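Long-range contacts in anaphase-promoting complex subunit cut9 (Schizosaccharomyces pombe, PDB 2XPI), which serves as a tetratricopeptide-repeat subunit of the anaphase-promoting complex/cyclosome, the ubiquitin ligase that controls progression through mitosis and G1: residues W122-Y127 with C138-E143; L155-L160 with N171-T176; N548-H553 with H574-I579. All coordinates share one frame; numbering follows the deposited sequence.

Contact 1 (W122-Y127 with C138-E143); sequences WLAQVY and CLLTKE
Leu139 of helix 133-142 reaches over to Leu123, Ala124 and Tyr127, and one of its methyls, CD2, makes its closest approaches. Apolar contact accounts for the whole interface. Leu139 CG is anti to the backbone N (chi1 175°), which sends the side chain straight at the other helix. Leu139 CD2 meets Leu123 CD1 at 3.6 Å, the two leucines crossing at about a right angle. The same CD2 lies 4.1 Å from Tyr127 CE2, oblique to the ring, and 3.8 Å from Ala124 N, close against the backbone. A second apolar group forms beside it: with CG beside its backbone N (chi1 -64°), Leu140 spreads its fork over the single methyl of Ala124, CD2 standing 3.7 Å from Ala124 CB and CD1 3.9 Å from that same CB. Leu139 thus covers the amide of Ala124 and Leu140 its methyl. The small side chain of the alanine is consistent with the approach: Ala124 CA and Leu139 CA are 6.8 Å apart, and the axes of the short segments 122-127 and 138-142 approach to 9.9 Å, their directions 156° apart.

Polar bonding plays no part across the interface. Tyr127 OH is held instead by Glu108 of helix 100-114, whose Leu111 also touches Leu123 and Leu139. This antiparallel pairing of helices 117-129 and 133-142 is the helical hairpin of TPR 2, with a small residue where helices A and B meet, as is usual in the TPR motif. A gold cyanide ion lies about 4 Å from the Leu139 side chain. With no directional bond in its 183 Å² of buried surface, the pairing across these segments probably rests on apolar packing and the exclusion of water.

Contact 2 (L155-L160 with N171-T176); sequences LAAFCL and NLLGET
Leu172 and Leu173, neighbours at the end of helix 166-173, send their CD1 methyls to neighbouring alanines of helix 150-162. Leu172 points at the groove formed by Ala156, Ala157 and Leu160. Its chi2 of -161° stretches CD1 to the far end of the side chain, where it reaches Ala156 CB at 3.5 Å and stands 3.9 Å from Ala157 N, over the backbone. One turn along, Leu160 comes in across this side chain rather than alongside it: the two leucines cross at about a right angle, Leu160 CD2 lying 4.2 Å from Leu172 CD1. Leu173 starts off to one side and bends back, so that both branches of its fork address one methyl, CD2 at 3.9 Å from Ala157 CB and CD1 modelled nearer still, at a separation doubtful at this resolution. Ala157 is therefore covered by Leu173 on its side chain and by Leu172 at its amide. The small side chains of Ala156 and Ala157 are consistent with the close backbones, Ala157 CA and Leu172 CA being 6.3 Å apart.

Gly174, with phi 91°, takes the chain out of the helix immediately after Leu173. Helices 150-162 and 166-173 form the hairpin of TPR 3, sandwiched in the superhelix: Ala156 also packs on Leu140 of helix 133-142, Leu160 on Lys137 of that helix, and both Ala157 and Leu173 meet Leu205 of helix 198-212.

Contact 3 (N548-H553 with H574-I579); sequences NDANVH and HESLAI
Ala550 and Ser576 bring the backbones to a CA-CA separation of 4.2 Å, where the first turn of helix 550-562 faces the last turns of helix 566-579 and the two run in roughly opposite directions. The small side chains of Ala550 and Ser576 suit this proximity. Ile579, the residue most covered by the other segment, lies against the alanine, its CB 3.9 Å from Ala550 CB. The hydroxyl of Ser576 is hydrogen-bonded to Thr554 OG1, which also bonds to Ala550 O.

Farther out, the imidazole of His553 is covered on one face by the aliphatic stem of Glu575. Glu575 CB sits 3.7 Å from the ring centroid, 17° off the ring normal, a CH-pi contact over the ring face. A bend at chi2 (-61°) turns the carboxylate aside, its plane 41° from the ring, and leaves Glu575 OE2 4.8 Å from His553 NE2. The ring's ND1 is hydrogen-bonded to His572 ND1.

Within TPR 14, this hairpin therefore combines apolar contact with two polar side chains bonded close by, Ser576 to Thr554 and His553 to His572. The Glu575 carboxylate is too far for a salt bridge but might still favour a protonated His553 electrostatically.

How the contacts relate
All three contacts close the helical hairpin of one tetratricopeptide repeat: TPR 2, TPR 3 and TPR 14. Contacts 1 and 2 are buried and belong to successive repeats in the region that mediates homodimerization; both also touch the second subunit. No helix is common to two contacts, but helices 133-142 and 150-162 are consecutive, and contacts 1 and 2 pack directly on each other, Ala124 CB lying 3.6 Å from Leu155 CD2. Both rely on leucine methyls against alanine. Contact 3 stands on the other side of the chain's centre, its centre about 77 Å from that of contact 1. Lying at the surface, it buries more area, 316 Å², and mixes histidine, glutamate and serine with its apolar residues.

Contact 1 (W122-Y127 with C138-E143)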
loop_
_atom_site.group_PDB
_atom_site.type_symbol
_atom_site.label_atom_id
_atom_site.label_comp_id
_atom_site.label_asym_id
_atom_site.label_seq_id
_atom_site.Cartn_x
_atom_site.Cartn_y
_atom_site.Cartn_z
ATOM N N TRP A 122 -1.870 -6.798 -19.107
ATOM C CA TRP A 122 -1.776 -5.382 -18.794
ATOM C C TRP A 122 -2.909 -4.927 -17.888
ATOM O O TRP A 122 -2.718 -4.036 -17.046
ATOM C CB TRP A 122 -1.699 -4.556 -20.078
ATOM C CG TRP A 122 -0.340 -4.639 -20.715
ATOM C CD1 TRP A 122 -0.018 -5.214 -21.922
ATOM C CD2 TRP A 122 0.888 -4.170 -20.154
ATOM N NE1 TRP A 122 1.329 -5.099 -22.150
ATOM C CE2 TRP A 122 1.909 -4.462 -21.078
ATOM C CE3 TRP A 122 1.225 -3.523 -18.955
ATOM C CZ2 TRP A 122 3.251 -4.123 -20.846
ATOM C CZ3 TRP A 122 2.569 -3.189 -18.725
ATOM C CH2 TRP A 122 3.558 -3.493 -19.667
ATOM N N LEU A 123 -4.073 -5.559 -18.042
ATOM C CA LEU A 123 -5.213 -5.271 -17.177
ATOM C C LEU A 123 -4.886 -5.768 -15.774
ATOM O O LEU A 123 -5.097 -5.066 -14.779
ATOM C CB LEU A 123 -6.463 -5.971 -17.688
ATOM C CG LEU A 123 -7.822 -5.344 -17.371
ATOM C CD1 LEU A 123 -8.887 -6.407 -17.095
ATOM C CD2 LEU A 123 -7.765 -4.327 -16.243
ATOM N N ALA A 124 -4.373 -6.995 -15.707
ATOM C CA ALA A 124 -3.902 -7.578 -14.457
ATOM C C ALA A 124 -2.892 -6.665 -13.750
ATOM O O ALA A 124 -2.938 -6.522 -12.525
ATOM C CB ALA A 124 -3.298 -8.949 -14.718
ATOM N N GLN A 125 -1.997 -6.047 -14.523
ATOM C CA GLN A 125 -0.994 -5.122 -13.996
ATOM C C GLN A 125 -1.625 -3.999 -13.208
ATOM O O GLN A 125 -1.162 -3.640 -12.115
ATOM C CB GLN A 125 -0.213 -4.488 -15.133
ATOM C CG GLN A 125 1.085 -5.168 -15.452
ATOM C CD GLN A 125 2.121 -4.867 -14.415
ATOM O OE1 GLN A 125 3.036 -4.077 -14.644
ATOM N NE2 GLN A 125 1.974 -5.471 -13.250
ATOM N N VAL A 126 -2.685 -3.436 -13.782
ATOM C CA VAL A 126 -3.390 -2.332 -13.159
ATOM C C VAL A 126 -3.897 -2.784 -11.789
ATOM O O VAL A 126 -3.701 -2.099 -10.774
ATOM C CB VAL A 126 -4.554 -1.804 -14.073
ATOM C CG1 VAL A 126 -5.320 -0.696 -13.395
ATOM C CG2 VAL A 126 -4.017 -1.333 -15.436
ATOM N N TYR A 127 -4.527 -3.947 -11.741
ATOM C CA TYR A 127 -5.043 -4.445 -10.472
ATOM C C TYR A 127 -3.939 -4.596 -9.438
ATOM O O TYR A 127 -4.167 -4.362 -8.259
ATOM C CB TYR A 127 -5.758 -5.784 -10.649
ATOM C CG TYR A 127 -6.999 -5.719 -11.502
ATOM C CD1 TYR A 127 -7.616 -4.498 -11.773
ATOM C CD2 TYR A 127 -7.555 -6.869 -12.036
ATOM C CE1 TYR A 127 -8.755 -4.424 -12.566
ATOM C CE2 TYR A 127 -8.684 -6.812 -12.822
ATOM C CZ TYR A 127 -9.281 -5.584 -13.084
ATOM O OH TYR A 127 -10.418 -5.524 -13.849
ATOM N N CYS A 138 -7.318 -13.894 -10.190
ATOM C CA CYS A 138 -8.490 -14.525 -10.776
ATOM C C CYS A 138 -8.515 -14.260 -12.282
ATOM O O CYS A 138 -8.698 -15.171 -13.079
ATOM C CB CYS A 138 -9.789 -14.102 -10.079
ATOM S SG CYS A 138 -11.299 -15.200 -10.436
ATOM N N LEU A 139 -8.300 -13.019 -12.686
ATOM C CA LEU A 139 -8.406 -12.685 -14.092
ATOM C C LEU A 139 -7.447 -13.544 -14.942
ATOM O O LEU A 139 -7.814 -14.039 -16.008
ATOM C CB LEU A 139 -8.139 -11.200 -14.271
ATOM C CG LEU A 139 -8.086 -10.699 -15.705
ATOM C CD1 LEU A 139 -9.499 -10.555 -16.243
ATOM C CD2 LEU A 139 -7.345 -9.378 -15.768
ATOM N N LEU A 140 -6.221 -13.728 -14.452
ATOM C CA LEU A 140 -5.206 -14.499 -15.164
ATOM C C LEU A 140 -5.437 -16.013 -15.064
ATOM O O LEU A 140 -4.860 -16.787 -15.823
ATOM C CB LEU A 140 -3.811 -14.139 -14.635
ATOM C CG LEU A 140 -3.327 -12.705 -14.835
ATOM C CD1 LEU A 140 -1.962 -12.534 -14.221
ATOM C CD2 LEU A 140 -3.297 -12.340 -16.317
ATOM N N THR A 141 -6.278 -16.427 -14.123
ATOM C CA THR A 141 -6.623 -17.834 -13.942
ATOM C C THR A 141 -7.791 -18.254 -14.833
ATOM O O THR A 141 -7.783 -19.332 -15.425
ATOM C CB THR A 141 -7.010 -18.118 -12.477
ATOM O OG1 THR A 141 -5.832 -18.110 -11.662
ATOM C CG2 THR A 141 -7.685 -19.471 -12.355
ATOM N N LYS A 142 -8.792 -17.384 -14.911
ATOM C CA LYS A 142 -10.045 -17.664 -15.602
ATOM C C LYS A 142 -9.892 -18.505 -16.871
ATOM O O LYS A 142 -10.442 -19.607 -16.964
ATOM C CB LYS A 142 -10.782 -16.353 -15.923
ATOM N N GLU A 143 -9.148 -17.987 -17.843
ATOM C CA GLU A 143 -9.111 -18.586 -19.178
ATOM C C GLU A 143 -7.939 -19.545 -19.361
ATOM O O GLU A 143 -7.625 -19.941 -20.483
ATOM C CB GLU A 143 -9.016 -17.484 -20.230
ATOM C CG GLU A 143 -9.482 -17.896 -21.604
ATOM C CD GLU A 143 -10.963 -17.649 -21.800
ATOM O OE1 GLU A 143 -11.504 -16.766 -21.098
ATOM O OE2 GLU A 143 -11.582 -18.329 -22.652
#

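Contact 2 (L155-L160 with N171-T176)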
loop_
_atom_site.group_PDB
_atom_site.type_symbol
_atom_site.label_atom_id
_atom_site.label_comp_id
_atom_site.label_asym_id
_atom_site.label_seq_id
_atom_site.Cartn_x
_atom_site.Cartn_y
_atom_site.Cartn_z
ATOM N N LEU A 155 2.983 -13.045 -13.768
ATOM C CA LEU A 155 2.160 -12.124 -12.986
ATOM C C LEU A 155 1.196 -12.851 -12.051
ATOM O O LEU A 155 0.979 -12.412 -10.921
ATOM C CB LEU A 155 1.416 -11.140 -13.875
ATOM C CG LEU A 155 0.798 -9.987 -13.079
ATOM C CD1 LEU A 155 1.815 -9.350 -12.152
ATOM C CD2 LEU A 155 0.203 -8.949 -14.006
ATOM N N ALA A 156 0.636 -13.966 -12.510
ATOM C CA ALA A 156 -0.221 -14.781 -11.660
ATOM C C ALA A 156 0.582 -15.314 -10.468
ATOM O O ALA A 156 0.122 -15.260 -9.334
ATOM C CB ALA A 156 -0.858 -15.917 -12.441
ATOM N N ALA A 157 1.782 -15.818 -10.733
ATOM C CA ALA A 157 2.662 -16.292 -9.672
ATOM C C ALA A 157 2.992 -15.158 -8.711
ATOM O O ALA A 157 2.974 -15.328 -7.488
ATOM C CB ALA A 157 3.951 -16.874 -10.261
ATOM N N PHE A 158 3.310 -14.000 -9.276
ATOM C CA PHE A 158 3.650 -12.833 -8.483
ATOM C C PHE A 158 2.514 -12.470 -7.523
ATOM O O PHE A 158 2.775 -12.077 -6.389
ATOM C CB PHE A 158 3.949 -11.678 -9.410
ATOM C CG PHE A 158 4.290 -10.410 -8.706
ATOM C CD1 PHE A 158 3.290 -9.611 -8.168
ATOM C CD2 PHE A 158 5.610 -9.980 -8.630
ATOM C CE1 PHE A 158 3.602 -8.422 -7.525
ATOM C CE2 PHE A 158 5.934 -8.801 -7.995
ATOM C CZ PHE A 158 4.933 -8.020 -7.438
ATOM N N CYS A 159 1.263 -12.600 -7.971
ATOM C CA CYS A 159 0.108 -12.277 -7.134
ATOM C C CYS A 159 -0.068 -13.317 -6.059
ATOM O O CYS A 159 -0.469 -13.011 -4.938
ATOM C CB CYS A 159 -1.175 -12.239 -7.966
ATOM S SG CYS A 159 -1.304 -10.826 -9.079
ATOM N N LEU A 160 0.210 -14.562 -6.426
ATOM C CA LEU A 160 0.081 -15.675 -5.523
ATOM C C LEU A 160 1.050 -15.460 -4.364
ATOM O O LEU A 160 0.678 -15.601 -3.205
ATOM C CB LEU A 160 0.344 -16.979 -6.268
ATOM C CG LEU A 160 -0.815 -17.994 -6.288
ATOM C CD1 LEU A 160 -2.156 -17.356 -5.938
ATOM C CD2 LEU A 160 -0.895 -18.740 -7.627
ATOM N N ASN A 171 2.884 -24.563 -7.774
ATOM C CA ASN A 171 2.135 -25.203 -8.866
ATOM C C ASN A 171 2.332 -24.467 -10.201
ATOM O O ASN A 171 2.542 -25.097 -11.236
ATOM C CB ASN A 171 0.631 -25.282 -8.550
ATOM C CG ASN A 171 0.298 -26.312 -7.467
ATOM O OD1 ASN A 171 1.006 -27.312 -7.291
ATOM N ND2 ASN A 171 -0.792 -26.070 -6.738
ATOM N N LEU A 172 2.262 -23.135 -10.163
ATOM C CA LEU A 172 2.407 -22.307 -11.357
ATOM C C LEU A 172 3.841 -22.200 -11.877
ATOM O O LEU A 172 4.060 -22.205 -13.088
ATOM C CB LEU A 172 1.853 -20.904 -11.111
ATOM C CG LEU A 172 0.402 -20.672 -11.515
ATOM C CD1 LEU A 172 0.129 -19.188 -11.649
ATOM C CD2 LEU A 172 0.111 -21.400 -12.832
ATOM N N LEU A 173 4.809 -22.087 -10.967
ATOM C CA LEU A 173 6.215 -21.923 -11.341
ATOM C C LEU A 173 6.943 -23.242 -11.581
ATOM O O LEU A 173 7.826 -23.314 -12.430
ATOM C CB LEU A 173 6.964 -21.164 -10.245
ATOM C CG LEU A 173 7.102 -19.638 -10.264
ATOM C CD1 LEU A 173 6.185 -19.014 -11.292
ATOM C CD2 LEU A 173 6.850 -19.060 -8.859
ATOM N N GLY A 174 6.583 -24.278 -10.822
ATOM C CA GLY A 174 7.348 -25.510 -10.778
ATOM C C GLY A 174 8.365 -25.415 -9.657
ATOM O O GLY A 174 8.800 -24.317 -9.315
ATOM N N GLU A 175 8.741 -26.555 -9.079
ATOM C CA GLU A 175 9.650 -26.586 -7.927
ATOM C C GLU A 175 11.090 -26.318 -8.342
ATOM O O GLU A 175 11.950 -26.000 -7.517
ATOM C CB GLU A 175 9.556 -27.932 -7.209
ATOM C CG GLU A 175 8.141 -28.315 -6.790
ATOM C CD GLU A 175 8.111 -29.144 -5.512
ATOM O OE1 GLU A 175 7.305 -30.102 -5.438
ATOM O OE2 GLU A 175 8.896 -28.838 -4.580
ATOM N N THR A 176 11.339 -26.459 -9.639
ATOM C CA THR A 176 12.605 -26.083 -10.239
ATOM C C THR A 176 12.340 -25.520 -11.639
ATOM O O THR A 176 11.262 -25.710 -12.207
ATOM C CB THR A 176 13.532 -27.284 -10.346
ATOM O OG1 THR A 176 13.004 -28.197 -11.312
ATOM C CG2 THR A 176 13.659 -27.985 -8.991
#

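Contact 3 (N548-H553 with H574-I579)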
loop_
_atom_site.group_PDB
_atom_site.type_symbol
_atom_site.label_atom_id
_atom_site.label_comp_id
_atom_site.label_asym_id
_atom_site.label_seq_id
_atom_site.Cartn_x
_atom_site.Cartn_y
_atom_site.Cartn_z
ATOM N N ASN A 548 42.386 8.522 34.197
ATOM C CA ASN A 548 42.169 7.939 35.525
ATOM C C ASN A 548 42.135 6.404 35.594
ATOM O O ASN A 548 41.056 5.795 35.643
ATOM C CB ASN A 548 40.875 8.487 36.136
ATOM C CG ASN A 548 39.635 7.838 35.545
ATOM O OD1 ASN A 548 39.476 7.779 34.323
ATOM N ND2 ASN A 548 38.762 7.323 36.409
ATOM N N ASP A 549 43.301 5.771 35.627
ATOM C CA ASP A 549 43.306 4.321 35.771
ATOM C C ASP A 549 44.101 3.856 36.984
ATOM O O ASP A 549 45.304 4.080 37.078
ATOM C CB ASP A 549 43.792 3.635 34.495
ATOM C CG ASP A 549 43.085 2.318 34.246
ATOM O OD1 ASP A 549 43.765 1.270 34.232
ATOM O OD2 ASP A 549 41.844 2.328 34.084
ATOM N N ALA A 550 43.409 3.212 37.913
ATOM C CA ALA A 550 44.040 2.766 39.138
ATOM C C ALA A 550 44.944 1.585 38.857
ATOM O O ALA A 550 46.005 1.448 39.458
ATOM C CB ALA A 550 42.995 2.398 40.177
ATOM N N ASN A 551 44.538 0.722 37.936
ATOM C CA ASN A 551 45.355 -0.454 37.686
ATOM C C ASN A 551 46.719 -0.179 37.040
ATOM O O ASN A 551 47.678 -0.884 37.344
ATOM C CB ASN A 551 44.595 -1.551 36.941
ATOM C CG ASN A 551 45.375 -2.863 36.901
ATOM O OD1 ASN A 551 46.228 -3.064 36.028
ATOM N ND2 ASN A 551 45.106 -3.748 37.864
ATOM N N VAL A 552 46.827 0.828 36.171
ATOM C CA VAL A 552 48.142 1.151 35.609
ATOM C C VAL A 552 49.068 1.901 36.586
ATOM O O VAL A 552 50.288 1.825 36.462
ATOM C CB VAL A 552 48.106 1.790 34.166
ATOM C CG1 VAL A 552 46.700 2.029 33.701
ATOM C CG2 VAL A 552 48.920 3.074 34.100
ATOM N N HIS A 553 48.498 2.585 37.575
ATOM C CA HIS A 553 49.303 3.180 38.648
ATOM C C HIS A 553 49.890 2.111 39.545
ATOM O O HIS A 553 51.053 2.193 39.957
ATOM C CB HIS A 553 48.466 4.113 39.509
ATOM C CG HIS A 553 48.352 5.489 38.954
ATOM N ND1 HIS A 553 49.327 6.442 39.138
ATOM C CD2 HIS A 553 47.393 6.067 38.197
ATOM C CE1 HIS A 553 48.967 7.557 38.528
ATOM N NE2 HIS A 553 47.796 7.357 37.952
ATOM N N HIS A 574 49.311 5.669 46.171
ATOM C CA HIS A 574 48.380 6.659 46.694
ATOM C C HIS A 574 47.381 7.121 45.623
ATOM O O HIS A 574 46.221 7.383 45.929
ATOM C CB HIS A 574 49.123 7.855 47.297
ATOM C CG HIS A 574 49.741 7.575 48.633
ATOM N ND1 HIS A 574 49.004 7.155 49.721
ATOM C CD2 HIS A 574 51.022 7.670 49.063
ATOM C CE1 HIS A 574 49.807 6.991 50.758
ATOM N NE2 HIS A 574 51.036 7.293 50.384
ATOM N N GLU A 575 47.825 7.215 44.373
ATOM C CA GLU A 575 46.907 7.527 43.276
ATOM C C GLU A 575 45.874 6.425 43.044
ATOM O O GLU A 575 44.688 6.712 42.874
ATOM C CB GLU A 575 47.663 7.813 41.973
ATOM C CG GLU A 575 48.280 9.194 41.897
ATOM C CD GLU A 575 47.241 10.306 41.983
ATOM O OE1 GLU A 575 47.563 11.364 42.567
ATOM O OE2 GLU A 575 46.106 10.123 41.476
ATOM N N SER A 576 46.324 5.174 43.017
ATOM C CA SER A 576 45.417 4.041 42.846
ATOM C C SER A 576 44.326 4.077 43.896
ATOM O O SER A 576 43.144 4.151 43.573
ATOM C CB SER A 576 46.165 2.717 42.972
ATOM O OG SER A 576 47.020 2.493 41.872
ATOM N N LEU A 577 44.743 4.021 45.158
ATOM C CA LEU A 577 43.828 3.990 46.294
ATOM C C LEU A 577 42.924 5.212 46.368
ATOM O O LEU A 577 41.981 5.248 47.155
ATOM C CB LEU A 577 44.614 3.849 47.591
ATOM C CG LEU A 577 45.372 2.526 47.652
ATOM C CD1 LEU A 577 46.290 2.454 48.864
ATOM C CD2 LEU A 577 44.385 1.363 47.628
ATOM N N ALA A 578 43.213 6.217 45.552
ATOM C CA ALA A 578 42.362 7.391 45.490
ATOM C C ALA A 578 41.299 7.195 44.413
ATOM O O ALA A 578 40.148 7.585 44.590
ATOM C CB ALA A 578 43.184 8.632 45.226
ATOM N N ILE A 579 41.684 6.578 43.300
ATOM C CA ILE A 579 40.728 6.275 42.237
ATOM C C ILE A 579 39.792 5.139 42.656
ATOM O O ILE A 579 38.642 5.084 42.226
ATOM C CB ILE A 579 41.440 5.933 40.910
ATOM C CG1 ILE A 579 42.177 7.165 40.373
ATOM C CG2 ILE A 579 40.446 5.412 39.886
ATOM C CD1 ILE A 579 43.636 6.923 40.050
#